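Local coordinates for DNA repair protein RAD14 (Saccharomyces cerevisiae, PDB 5A3D) that binds specifically to damaged DNA in nucleotide excision repair, where it is required for the incision step, and is seen here as its DNA-binding domain, at residues Tyr49-Thr52 / Asp53-Asn57; Glu87-Ala90 / Phe91-Trp94; Pro15-His18 / Asp19-Leu23; Gly99-Glu102 / Glu103-Arg106. One frame throughout, in Å; residues are numbered along the deposited sequence.

Contact 1 of 4, residues Tyr49-Thr52 / Asp53-Asn57; sequences YFLT and DPELN. With nucleotides of chain C.
Thr52 and Glu55 form a capping box at the start of the short helix 53-56, within the DNA-binding domain of this XPA-family protein. The N-H of Thr52 runs nearly straight to Glu55 OE1, 2.9 Å from N with 168° at the hydrogen, and meets that oxygen from above the carboxylate plane. In the reverse direction Glu55 N gives a weak bond to Thr52 OG1 at 3.3 Å; the hydroxyl stands between the backbone N and the carbonyl carbon (chi1 67°), which turns it back over the opening helical turn. Leu56 N donates to Thr52 O at 3.0 Å. Beside the capping box, Leu51 CD1 packs on Leu56 CD1 at 3.9 Å, the two side chains crossing at about a right angle, and Leu51 CB lies 3.6 Å from Glu55 OE1. Further out, Lys93 of helix 83-94 makes a salt bridge to Glu55 OE1 and a hydrogen bond to Phe50 O, so the carboxylate oxygen that holds Thr52 is also tied to that helix. An alanine in place of Glu55 would remove the carboxylate and is likely to leave Thr52 N without its acceptor and the Lys93 ammonium without its anionic mate. Asp53 turns its carboxylate to Lys46 of helix 42-49, while Leu51 and Leu56 both rest on Phe62. On the DNA side the helix start presents the proline ring to the backbone of chain C: Pro54 CG lies 3.2 Å from OP1 of DA6.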
loop_
_atom_site.group_PDB
_atom_site.type_symbol
_atom_site.label_atom_id
_atom_site.label_comp_id
_atom_site.label_asym_id
_atom_site.label_seq_id
_atom_site.Cartn_x
_atom_site.Cartn_y
_atom_site.Cartn_z
ATOM N N TYR B 49 6.691 17.543 8.699
ATOM C CA TYR B 49 6.841 16.797 9.934
ATOM C C TYR B 49 7.348 15.362 9.772
ATOM O O TYR B 49 7.403 14.592 10.750
ATOM C CB TYR B 49 5.515 16.813 10.711
ATOM C CG TYR B 49 5.177 18.194 11.213
ATOM C CD1 TYR B 49 5.825 18.741 12.304
ATOM C CD2 TYR B 49 4.202 18.946 10.598
ATOM C CE1 TYR B 49 5.494 20.007 12.771
ATOM C CE2 TYR B 49 3.915 20.243 11.031
ATOM C CZ TYR B 49 4.517 20.747 12.130
ATOM O OH TYR B 49 4.221 22.035 12.613
ATOM N N PHE B 50 7.613 15.003 8.531
ATOM C CA PHE B 50 8.063 13.678 8.145
ATOM C C PHE B 50 7.124 12.582 8.607
ATOM O O PHE B 50 7.559 11.516 9.035
ATOM C CB PHE B 50 9.499 13.498 8.587
ATOM C CG PHE B 50 10.387 14.638 8.160
ATOM C CD1 PHE B 50 10.573 14.941 6.826
ATOM C CD2 PHE B 50 11.015 15.425 9.109
ATOM C CE1 PHE B 50 11.374 15.997 6.429
ATOM C CE2 PHE B 50 11.824 16.489 8.732
ATOM C CZ PHE B 50 11.978 16.792 7.375
ATOM N N LEU B 51 5.812 12.831 8.511
ATOM C CA LEU B 51 4.839 11.813 8.941
ATOM C C LEU B 51 4.562 10.978 7.742
ATOM O O LEU B 51 4.614 11.485 6.630
ATOM C CB LEU B 51 3.519 12.416 9.546
ATOM C CG LEU B 51 3.826 13.321 10.769
ATOM C CD1 LEU B 51 2.504 13.764 11.405
ATOM C CD2 LEU B 51 4.752 12.732 11.822
ATOM N N THR B 52 4.220 9.713 7.962
ATOM C CA THR B 52 3.922 8.778 6.814
ATOM C C THR B 52 2.493 8.586 6.506
ATOM O O THR B 52 1.620 8.962 7.285
ATOM C CB THR B 52 4.453 7.380 7.139
ATOM O OG1 THR B 52 3.690 6.846 8.217
ATOM C CG2 THR B 52 5.849 7.474 7.542
ATOM N N ASP B 53 2.219 7.960 5.369
ATOM C CA ASP B 53 0.841 7.608 5.065
ATOM C C ASP B 53 0.163 6.793 6.121
ATOM O O ASP B 53 -0.959 7.158 6.457
ATOM C CB ASP B 53 0.622 6.962 3.668
ATOM C CG ASP B 53 0.661 7.935 2.578
ATOM O OD1 ASP B 53 0.159 9.050 2.730
ATOM O OD2 ASP B 53 1.224 7.575 1.510
ATOM N N PRO B 54 0.804 5.727 6.669
ATOM C CA PRO B 54 0.114 4.954 7.707
ATOM C C PRO B 54 -0.275 5.758 8.946
ATOM O O PRO B 54 -1.359 5.592 9.473
ATOM C CB PRO B 54 1.082 3.832 8.023
ATOM C CG PRO B 54 1.809 3.657 6.737
ATOM C CD PRO B 54 1.999 5.017 6.182
ATOM N N GLU B 55 0.556 6.708 9.345
ATOM C CA GLU B 55 0.209 7.599 10.448
ATOM C C GLU B 55 -0.957 8.539 10.133
ATOM O O GLU B 55 -1.970 8.646 10.870
ATOM C CB GLU B 55 1.461 8.377 10.885
ATOM C CG GLU B 55 2.549 7.465 11.471
ATOM C CD GLU B 55 3.977 8.016 11.371
ATOM O OE1 GLU B 55 4.202 9.067 10.773
ATOM O OE2 GLU B 55 4.934 7.355 11.845
ATOM N N LEU B 56 -0.834 9.204 9.013
ATOM C CA LEU B 56 -1.823 10.256 8.681
ATOM C C LEU B 56 -3.122 9.621 8.294
ATOM O O LEU B 56 -4.141 10.276 8.384
ATOM C CB LEU B 56 -1.317 11.089 7.528
ATOM C CG LEU B 56 -0.401 12.264 7.640
ATOM C CD1 LEU B 56 -0.380 13.018 8.951
ATOM C CD2 LEU B 56 0.812 12.397 6.754
ATOM N N ASN B 57 -3.088 8.348 7.865
ATOM C CA ASN B 57 -4.282 7.656 7.429
ATOM C C ASN B 57 -5.006 7.055 8.652
ATOM O O ASN B 57 -6.113 6.553 8.501
ATOM C CB ASN B 57 -4.000 6.533 6.446
ATOM C CG ASN B 57 -3.661 7.050 5.013
ATOM O OD1 ASN B 57 -4.061 8.146 4.658
ATOM N ND2 ASN B 57 -2.953 6.235 4.193
ATOM P P DA C 6 2.395 -0.001 6.119
ATOM O OP1 DA C 6 1.154 0.498 6.738
ATOM O OP2 DA C 6 2.607 0.270 4.659
ATOM O "O5'" DA C 6 3.692 0.518 6.878
ATOM C "C5'" DA C 6 3.897 0.115 8.249
ATOM C "C4'" DA C 6 5.362 -0.024 8.610
ATOM O "O4'" DA C 6 5.984 -1.089 7.845
ATOM C "C3'" DA C 6 6.240 1.220 8.404
ATOM O "O3'" DA C 6 7.170 1.376 9.506
ATOM C "C2'" DA C 6 6.934 0.930 7.084
ATOM C "C1'" DA C 6 7.085 -0.586 7.098
ATOM N N9 DA C 6 7.042 -1.217 5.780
ATOM C C8 DA C 6 5.998 -1.171 4.890
ATOM N N7 DA C 6 6.202 -1.867 3.798
ATOM C C5 DA C 6 7.466 -2.408 3.978
ATOM C C6 DA C 6 8.261 -3.244 3.169
ATOM N N6 DA C 6 7.889 -3.678 1.963
ATOM N N1 DA C 6 9.479 -3.593 3.636
ATOM C C2 DA C 6 9.846 -3.166 4.852
ATOM N N3 DA C 6 9.189 -2.378 5.704
ATOM C C4 DA C 6 7.992 -2.028 5.200
#

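Contact 2 of 4, residues Glu87-Ala90 / Phe91-Trp94; sequences EAFA and FKKW
Glu87 O accepts the N-H of Phe91 at 2.9 Å, measured to N, one of the i to i+4 bonds that build the last turns of helix 83-94 in the DNA-binding domain. Lys93 N repeats the pattern to Phe89 O, also at 2.9 Å, whereas the bonds from Lys92 N to Ala88 O and from Trp94 N to Ala90 O are weak, the latter bent to 127° where the helix runs out. Two CH-pi contacts accompany this ladder. Glu87 and Phe91 lie side by side and point the same way, with Glu87 CG over one face of the ring, 3.6 Å from its centroid. With CG anti to the backbone N (chi1 -178°) and the chain extended, the carboxylate of Glu87 continues past the rim in a plane only 2° from that of the ring. In the second, Lys92 folds back through bends at chi2, chi3 and chi4 and sets CE over a face of Phe89, 3.8 Å from the centroid. The Phe89 ring also meets Phe62 edge-to-face and packs on Leu51. Lys93 takes a different course: its extended chain leads NZ away, toward its loop partners Glu55 OE1 and Phe50 O, while its CG lies over the centre of one face of the neighbouring Trp94 ring. Trp94 fastens the helix end to the preceding part of the domain, its NE1 bonding to Tyr49 O and its ring packing on Phe50 and Leu100. Ala90 CB approaches Trp94 CD1 at 4.4 Å, and the same CD1 stands 3.1 Å from Ala90 O.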
loop_
_atom_site.group_PDB
_atom_site.type_symbol
_atom_site.label_atom_id
_atom_site.label_comp_id
_atom_site.label_asym_id
_atom_site.label_seq_id
_atom_site.Cartn_x
_atom_site.Cartn_y
_atom_site.Cartn_z
ATOM N N GLU B 87 1.933 18.419 15.110
ATOM C CA GLU B 87 3.173 18.738 15.750
ATOM C C GLU B 87 3.382 17.883 16.998
ATOM O O GLU B 87 4.472 17.414 17.269
ATOM C CB GLU B 87 3.167 20.227 16.088
ATOM C CG GLU B 87 4.416 20.686 16.706
ATOM C CD GLU B 87 4.358 22.196 16.903
ATOM O OE1 GLU B 87 4.762 22.892 15.916
ATOM O OE2 GLU B 87 3.909 22.598 18.017
ATOM N N ALA B 88 2.329 17.714 17.772
ATOM C CA ALA B 88 2.407 16.957 19.033
ATOM C C ALA B 88 2.843 15.540 18.746
ATOM O O ALA B 88 3.662 14.988 19.464
ATOM C CB ALA B 88 1.048 16.953 19.704
ATOM N N PHE B 89 2.275 14.924 17.702
ATOM C CA PHE B 89 2.674 13.578 17.258
ATOM C C PHE B 89 4.114 13.521 16.712
ATOM O O PHE B 89 4.873 12.605 17.014
ATOM C CB PHE B 89 1.681 13.061 16.185
ATOM C CG PHE B 89 1.986 11.649 15.744
ATOM C CD1 PHE B 89 1.520 10.546 16.505
ATOM C CD2 PHE B 89 2.883 11.413 14.694
ATOM C CE1 PHE B 89 1.838 9.251 16.130
ATOM C CE2 PHE B 89 3.223 10.114 14.349
ATOM C CZ PHE B 89 2.706 9.043 15.068
ATOM N N ALA B 90 4.453 14.488 15.872
ATOM C CA ALA B 90 5.738 14.587 15.265
ATOM C C ALA B 90 6.875 14.739 16.269
ATOM O O ALA B 90 7.936 14.118 16.101
ATOM C CB ALA B 90 5.742 15.744 14.308
ATOM N N PHE B 91 6.635 15.554 17.299
ATOM C CA PHE B 91 7.585 15.774 18.429
ATOM C C PHE B 91 7.782 14.489 19.236
ATOM O O PHE B 91 8.866 14.232 19.789
ATOM C CB PHE B 91 7.081 16.913 19.379
ATOM C CG PHE B 91 7.280 18.321 18.846
ATOM C CD1 PHE B 91 7.786 18.564 17.594
ATOM C CD2 PHE B 91 6.905 19.419 19.611
ATOM C CE1 PHE B 91 7.919 19.865 17.098
ATOM C CE2 PHE B 91 7.077 20.724 19.159
ATOM C CZ PHE B 91 7.601 20.946 17.891
ATOM N N LYS B 92 6.717 13.700 19.360
ATOM C CA LYS B 92 6.830 12.387 20.010
ATOM C C LYS B 92 7.654 11.407 19.132
ATOM O O LYS B 92 8.498 10.644 19.630
ATOM C CB LYS B 92 5.437 11.850 20.347
ATOM C CG LYS B 92 5.300 10.346 20.543
ATOM C CD LYS B 92 4.080 9.765 19.809
ATOM C CE LYS B 92 4.380 9.202 18.392
ATOM N NZ LYS B 92 4.974 7.802 18.324
ATOM N N LYS B 93 7.410 11.424 17.837
ATOM C CA LYS B 93 8.112 10.556 16.918
ATOM C C LYS B 93 9.596 10.847 16.771
ATOM O O LYS B 93 10.391 9.929 16.522
ATOM C CB LYS B 93 7.443 10.593 15.530
ATOM C CG LYS B 93 8.214 10.005 14.363
ATOM C CD LYS B 93 7.365 9.967 13.100
ATOM C CE LYS B 93 7.882 8.973 12.081
ATOM N NZ LYS B 93 7.305 9.050 10.727
ATOM N N TRP B 94 9.961 12.110 16.866
ATOM C CA TRP B 94 11.257 12.514 16.444
ATOM C C TRP B 94 12.101 12.944 17.608
ATOM O O TRP B 94 13.298 12.983 17.453
ATOM C CB TRP B 94 11.195 13.650 15.415
ATOM C CG TRP B 94 10.631 13.224 14.090
ATOM C CD1 TRP B 94 9.537 13.729 13.487
ATOM C CD2 TRP B 94 11.130 12.195 13.231
ATOM N NE1 TRP B 94 9.330 13.114 12.277
ATOM C CE2 TRP B 94 10.279 12.143 12.111
ATOM C CE3 TRP B 94 12.199 11.314 13.305
ATOM C CZ2 TRP B 94 10.468 11.249 11.073
ATOM C CZ3 TRP B 94 12.391 10.418 12.291
ATOM C CH2 TRP B 94 11.527 10.390 11.181
#

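Contact 3 of 4, residues Pro15-His18 / Asp19-Leu23; sequences PVLH and DVFKL
Within the zinc finger, the short helix 15-19 and the turn that leaves it are held by a His-carboxylate hydrogen bond and a run of backbone bonds. His18 ND1 donates to Asp19 OD1 at 2.9 Å and 167°; the oxygen lies in the plane of the imidazole and accepts the N-H on its anti side. The imidazole stands opposite the backbone N, beside the carbonyl carbon (chi1 178°), which brings ND1 alongside the next residue. A leucine at His18 would lack this N-H and would probably leave Asp19 OD1 without that donor and its carboxylate more at liberty to turn. Asp19 N donates to Pro15 O at 2.8 Å. A Schellman motif ends the helix: Leu23 N bonds to Leu17 O at 2.9 Å, Lys22 N weakly to His18 O, and Lys22 has positive phi. Lys22 NZ curls back to Asp19 O at 2.9 Å, bridging the helix end. On the apolar side, Val16 CG1 meets Phe21 CE2 at 3.6 Å, at the ring edge and in its plane, while Val20 CG1 sits over the centre of one face. Leu17 CD2 touches both Phe21 CD2 and Leu23 CD1. Leu17 lies near the zinc site, its side chain about 8 Å from those of the zinc ligands Cys26 and Cys29. Leu17 and Phe21 pack against Val82 of strand 78-82, and Leu17 and Leu23 against Tyr37 of helix 34-37.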
loop_
_atom_site.group_PDB
_atom_site.type_symbol
_atom_site.label_atom_id
_atom_site.label_comp_id
_atom_site.label_asym_id
_atom_site.label_seq_id
_atom_site.Cartn_x
_atom_site.Cartn_y
_atom_site.Cartn_z
ATOM N N PRO B 15 -16.309 27.145 13.485
ATOM C CA PRO B 15 -17.092 25.933 13.265
ATOM C C PRO B 15 -16.185 24.741 12.948
ATOM O O PRO B 15 -16.403 23.632 13.474
ATOM C CB PRO B 15 -18.002 26.327 12.113
ATOM C CG PRO B 15 -18.310 27.796 12.400
ATOM C CD PRO B 15 -16.938 28.318 12.824
ATOM N N VAL B 16 -15.130 24.952 12.156
ATOM C CA VAL B 16 -14.244 23.856 11.827
ATOM C C VAL B 16 -13.461 23.369 13.019
ATOM O O VAL B 16 -13.393 22.145 13.297
ATOM C CB VAL B 16 -13.362 24.136 10.641
ATOM C CG1 VAL B 16 -12.199 23.104 10.501
ATOM C CG2 VAL B 16 -14.158 24.089 9.386
ATOM N N LEU B 17 -12.821 24.299 13.710
ATOM C CA LEU B 17 -11.994 23.940 14.875
ATOM C C LEU B 17 -12.759 23.244 15.945
ATOM O O LEU B 17 -12.308 22.212 16.486
ATOM C CB LEU B 17 -11.204 25.084 15.428
ATOM C CG LEU B 17 -10.116 25.474 14.452
ATOM C CD1 LEU B 17 -9.473 26.782 14.827
ATOM C CD2 LEU B 17 -8.972 24.501 14.275
ATOM N N HIS B 18 -13.971 23.693 16.142
ATOM C CA HIS B 18 -14.802 23.139 17.149
ATOM C C HIS B 18 -15.412 21.806 16.708
ATOM O O HIS B 18 -15.312 20.819 17.412
ATOM C CB HIS B 18 -15.874 24.194 17.455
ATOM C CG HIS B 18 -16.840 23.752 18.462
ATOM N ND1 HIS B 18 -17.952 23.023 18.138
ATOM C CD2 HIS B 18 -16.783 23.782 19.808
ATOM C CE1 HIS B 18 -18.588 22.688 19.246
ATOM N NE2 HIS B 18 -17.917 23.195 20.271
ATOM N N ASP B 19 -16.070 21.776 15.560
ATOM C CA ASP B 19 -16.871 20.605 15.193
ATOM C C ASP B 19 -15.947 19.471 14.766
ATOM O O ASP B 19 -16.240 18.269 15.069
ATOM C CB ASP B 19 -17.860 20.877 14.049
ATOM C CG ASP B 19 -19.000 21.814 14.404
ATOM O OD1 ASP B 19 -19.192 22.229 15.598
ATOM O OD2 ASP B 19 -19.770 22.082 13.421
ATOM N N VAL B 20 -14.868 19.794 14.029
ATOM C CA VAL B 20 -13.997 18.734 13.432
ATOM C C VAL B 20 -12.852 18.415 14.347
ATOM O O VAL B 20 -12.577 17.275 14.581
ATOM C CB VAL B 20 -13.389 19.149 12.079
ATOM C CG1 VAL B 20 -12.375 18.102 11.553
ATOM C CG2 VAL B 20 -14.549 19.359 11.070
ATOM N N PHE B 21 -12.199 19.419 14.891
ATOM C CA PHE B 21 -10.987 19.219 15.610
ATOM C C PHE B 21 -11.209 19.266 17.143
ATOM O O PHE B 21 -10.243 19.049 17.887
ATOM C CB PHE B 21 -9.954 20.211 15.175
ATOM C CG PHE B 21 -9.526 20.045 13.749
ATOM C CD1 PHE B 21 -8.676 19.030 13.407
ATOM C CD2 PHE B 21 -10.072 20.833 12.753
ATOM C CE1 PHE B 21 -8.329 18.779 12.063
ATOM C CE2 PHE B 21 -9.642 20.712 11.429
ATOM C CZ PHE B 21 -8.831 19.602 11.066
ATOM N N LYS B 22 -12.438 19.574 17.590
ATOM C CA LYS B 22 -12.817 19.535 18.999
ATOM C C LYS B 22 -12.082 20.550 19.849
ATOM O O LYS B 22 -11.696 20.271 20.973
ATOM C CB LYS B 22 -12.641 18.103 19.576
ATOM C CG LYS B 22 -13.043 17.045 18.621
ATOM C CD LYS B 22 -14.540 17.101 18.384
ATOM C CE LYS B 22 -14.833 16.022 17.350
ATOM N NZ LYS B 22 -16.256 16.026 16.875
ATOM N N LEU B 23 -11.933 21.731 19.305
ATOM C CA LEU B 23 -11.150 22.800 19.975
ATOM C C LEU B 23 -12.100 23.937 20.229
ATOM O O LEU B 23 -12.764 24.400 19.293
ATOM C CB LEU B 23 -10.006 23.230 19.076
ATOM C CG LEU B 23 -8.853 22.223 18.954
ATOM C CD1 LEU B 23 -7.849 22.647 17.873
ATOM C CD2 LEU B 23 -8.160 22.079 20.261
#

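Contact 4 of 4, residues Gly99-Glu102 / Glu103-Arg106; sequences GLDE and EWQR. With nucleotides of chain C.
Glu103 N, Trp104 N and Gln105 N donate to Gly99 O, Leu100 O and Asp101 O respectively, at 2.9 Å apiece, joining two successive turns of helix 96-113, the long C-terminal helix of the DNA-binding domain. Gln105 has the straightest of these backbone hydrogen bonds, 171° at the hydrogen, and Arg106 N adds a fourth, 2.8 Å from Glu102 O. Side-chain packing between the turns is slight and falls mostly on backbone carbonyls: Gln105 CB lies 3.2 Å from Glu102 O, and Arg106 CB lies 3.4 Å from Glu102 O. Asp101 O approaches the Trp104 indole at its edge, near the ring plane, with CE3 4.1 Å away. Leu100 and Glu103 instead face the body of the domain, Leu100 packing on Phe50 and Glu103 on both Phe50 and Trp94 of helix 83-94; Trp104 also touches Phe50. The charged contacts centre on Arg106 and Glu103. Arg106 bends at chi2 and chi3, which carries NH1 to the DNA backbone. There NH1 donates to OP1 of DT9 of chain C at 3.2 Å and 143°, the phosphate oxygen lying oblique to the guanidinium. Glu103 OE2 stands 3.6 Å from Arg106 NH1, a long salt bridge, and its stronger partner is the NE of Arg107. Glu103 thus lies between two arginines, and its negative charge probably helps to hold the guanidinium of Arg106 where a single N-H can meet the phosphate.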
loop_
_atom_site.group_PDB
_atom_site.type_symbol
_atom_site.label_atom_id
_atom_site.label_comp_id
_atom_site.label_asym_id
_atom_site.label_seq_id
_atom_site.Cartn_x
_atom_site.Cartn_y
_atom_site.Cartn_z
ATOM N N GLY B 99 14.848 17.052 17.779
ATOM C CA GLY B 99 14.922 15.848 16.974
ATOM C C GLY B 99 14.369 16.023 15.567
ATOM O O GLY B 99 14.949 15.528 14.586
ATOM N N LEU B 100 13.280 16.767 15.441
ATOM C CA LEU B 100 12.746 17.015 14.123
ATOM C C LEU B 100 13.706 17.794 13.249
ATOM O O LEU B 100 13.870 17.457 12.075
ATOM C CB LEU B 100 11.404 17.747 14.224
ATOM C CG LEU B 100 10.729 18.229 12.937
ATOM C CD1 LEU B 100 10.413 16.966 12.168
ATOM C CD2 LEU B 100 9.502 19.097 13.284
ATOM N N ASP B 101 14.287 18.842 13.826
ATOM C CA ASP B 101 15.375 19.598 13.237
ATOM C C ASP B 101 16.533 18.670 12.782
ATOM O O ASP B 101 17.009 18.766 11.628
ATOM C CB ASP B 101 15.877 20.590 14.302
ATOM C CG ASP B 101 16.777 21.679 13.749
ATOM O OD1 ASP B 101 16.248 22.463 12.917
ATOM O OD2 ASP B 101 17.976 21.803 14.212
ATOM N N GLU B 102 16.955 17.775 13.691
ATOM C CA GLU B 102 17.912 16.700 13.354
ATOM C C GLU B 102 17.520 15.936 12.076
ATOM O O GLU B 102 18.356 15.730 11.168
ATOM C CB GLU B 102 18.068 15.706 14.520
ATOM C CG GLU B 102 19.367 15.795 15.322
ATOM C CD GLU B 102 19.462 14.704 16.404
ATOM O OE1 GLU B 102 18.430 13.980 16.598
ATOM O OE2 GLU B 102 20.554 14.587 17.077
ATOM N N GLU B 103 16.243 15.535 11.995
ATOM C CA GLU B 103 15.806 14.685 10.889
ATOM C C GLU B 103 15.782 15.480 9.578
ATOM O O GLU B 103 16.186 14.963 8.508
ATOM C CB GLU B 103 14.465 14.027 11.233
ATOM C CG GLU B 103 13.898 13.056 10.186
ATOM C CD GLU B 103 14.687 11.765 9.956
ATOM O OE1 GLU B 103 15.489 11.319 10.813
ATOM O OE2 GLU B 103 14.486 11.163 8.882
ATOM N N TRP B 104 15.373 16.751 9.669
ATOM C CA TRP B 104 15.362 17.636 8.498
ATOM C C TRP B 104 16.802 17.739 7.948
ATOM O O TRP B 104 17.054 17.463 6.754
ATOM C CB TRP B 104 14.759 19.005 8.872
ATOM C CG TRP B 104 14.898 20.123 7.820
ATOM C CD1 TRP B 104 14.088 20.338 6.731
ATOM C CD2 TRP B 104 15.870 21.182 7.803
ATOM N NE1 TRP B 104 14.499 21.438 6.044
ATOM C CE2 TRP B 104 15.594 21.980 6.671
ATOM C CE3 TRP B 104 16.960 21.529 8.628
ATOM C CZ2 TRP B 104 16.366 23.096 6.336
ATOM C CZ3 TRP B 104 17.727 22.627 8.291
ATOM C CH2 TRP B 104 17.430 23.399 7.153
ATOM N N GLN B 105 17.727 18.095 8.853
ATOM C CA GLN B 105 19.193 18.075 8.590
ATOM C C GLN B 105 19.583 16.773 7.848
ATOM O O GLN B 105 20.040 16.801 6.685
ATOM C CB GLN B 105 19.988 18.237 9.907
ATOM C CG GLN B 105 21.392 18.863 9.771
ATOM C CD GLN B 105 22.172 18.887 11.088
ATOM O OE1 GLN B 105 21.763 18.261 12.075
ATOM N NE2 GLN B 105 23.320 19.588 11.104
ATOM N N ARG B 106 19.326 15.644 8.508
ATOM C CA ARG B 106 19.696 14.333 7.997
ATOM C C ARG B 106 19.151 14.045 6.575
ATOM O O ARG B 106 19.769 13.284 5.840
ATOM C CB ARG B 106 19.279 13.263 9.027
ATOM C CG ARG B 106 19.460 11.794 8.624
ATOM C CD ARG B 106 18.184 11.141 8.034
ATOM N NE ARG B 106 18.538 10.196 6.961
ATOM C CZ ARG B 106 17.708 9.700 6.039
ATOM N NH1 ARG B 106 16.410 10.017 6.030
ATOM N NH2 ARG B 106 18.187 8.854 5.114
ATOM P P DT C 9 14.289 9.408 1.942
ATOM O OP1 DT C 9 15.185 9.850 3.063
ATOM O OP2 DT C 9 12.846 9.826 1.916
ATOM O "O5'" DT C 9 14.949 9.856 0.556
ATOM C "C5'" DT C 9 15.109 8.969 -0.569
ATOM C "C4'" DT C 9 14.356 9.458 -1.787
ATOM O "O4'" DT C 9 13.400 8.441 -2.153
ATOM C "C3'" DT C 9 13.571 10.774 -1.657
ATOM O "O3'" DT C 9 14.134 11.757 -2.531
ATOM C "C2'" DT C 9 12.152 10.429 -2.085
ATOM C "C1'" DT C 9 12.243 9.042 -2.699
ATOM N N1 DT C 9 11.109 8.154 -2.401
ATOM C C2 DT C 9 10.653 7.298 -3.378
ATOM O O2 DT C 9 11.106 7.271 -4.508
ATOM N N3 DT C 9 9.625 6.479 -2.981
ATOM C C4 DT C 9 9.037 6.421 -1.734
ATOM O O4 DT C 9 8.117 5.636 -1.529
ATOM C C5 DT C 9 9.568 7.346 -0.758
ATOM C C7 DT C 9 8.976 7.376 0.616
ATOM C C6 DT C 9 10.573 8.142 -1.131
#

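In the fold
Along the chain the order is contact 3, then 1, 2 and 4. Contacts 1, 2 and 4 form one connected corner of the domain: contact 2 ends helix 83-94, contact 4 lies on the next helix, 96-113, and their centres are about 12 Å apart, while the loop of contact 1, about 11 Å from contact 2 between centres, meets both. Phe50 of contact 1 and Trp94 of contact 2 both pack on helix 96-113, with Phe50 CD2 3.5 Å from Leu100 CD1. Contact 3 stands apart in the zinc finger, about 31 Å from contact 4 between centres and across the chain's centre. Contacts 1 and 4 each touch DNA chain C, consistent with this corner helping to seat the protein on its DNA.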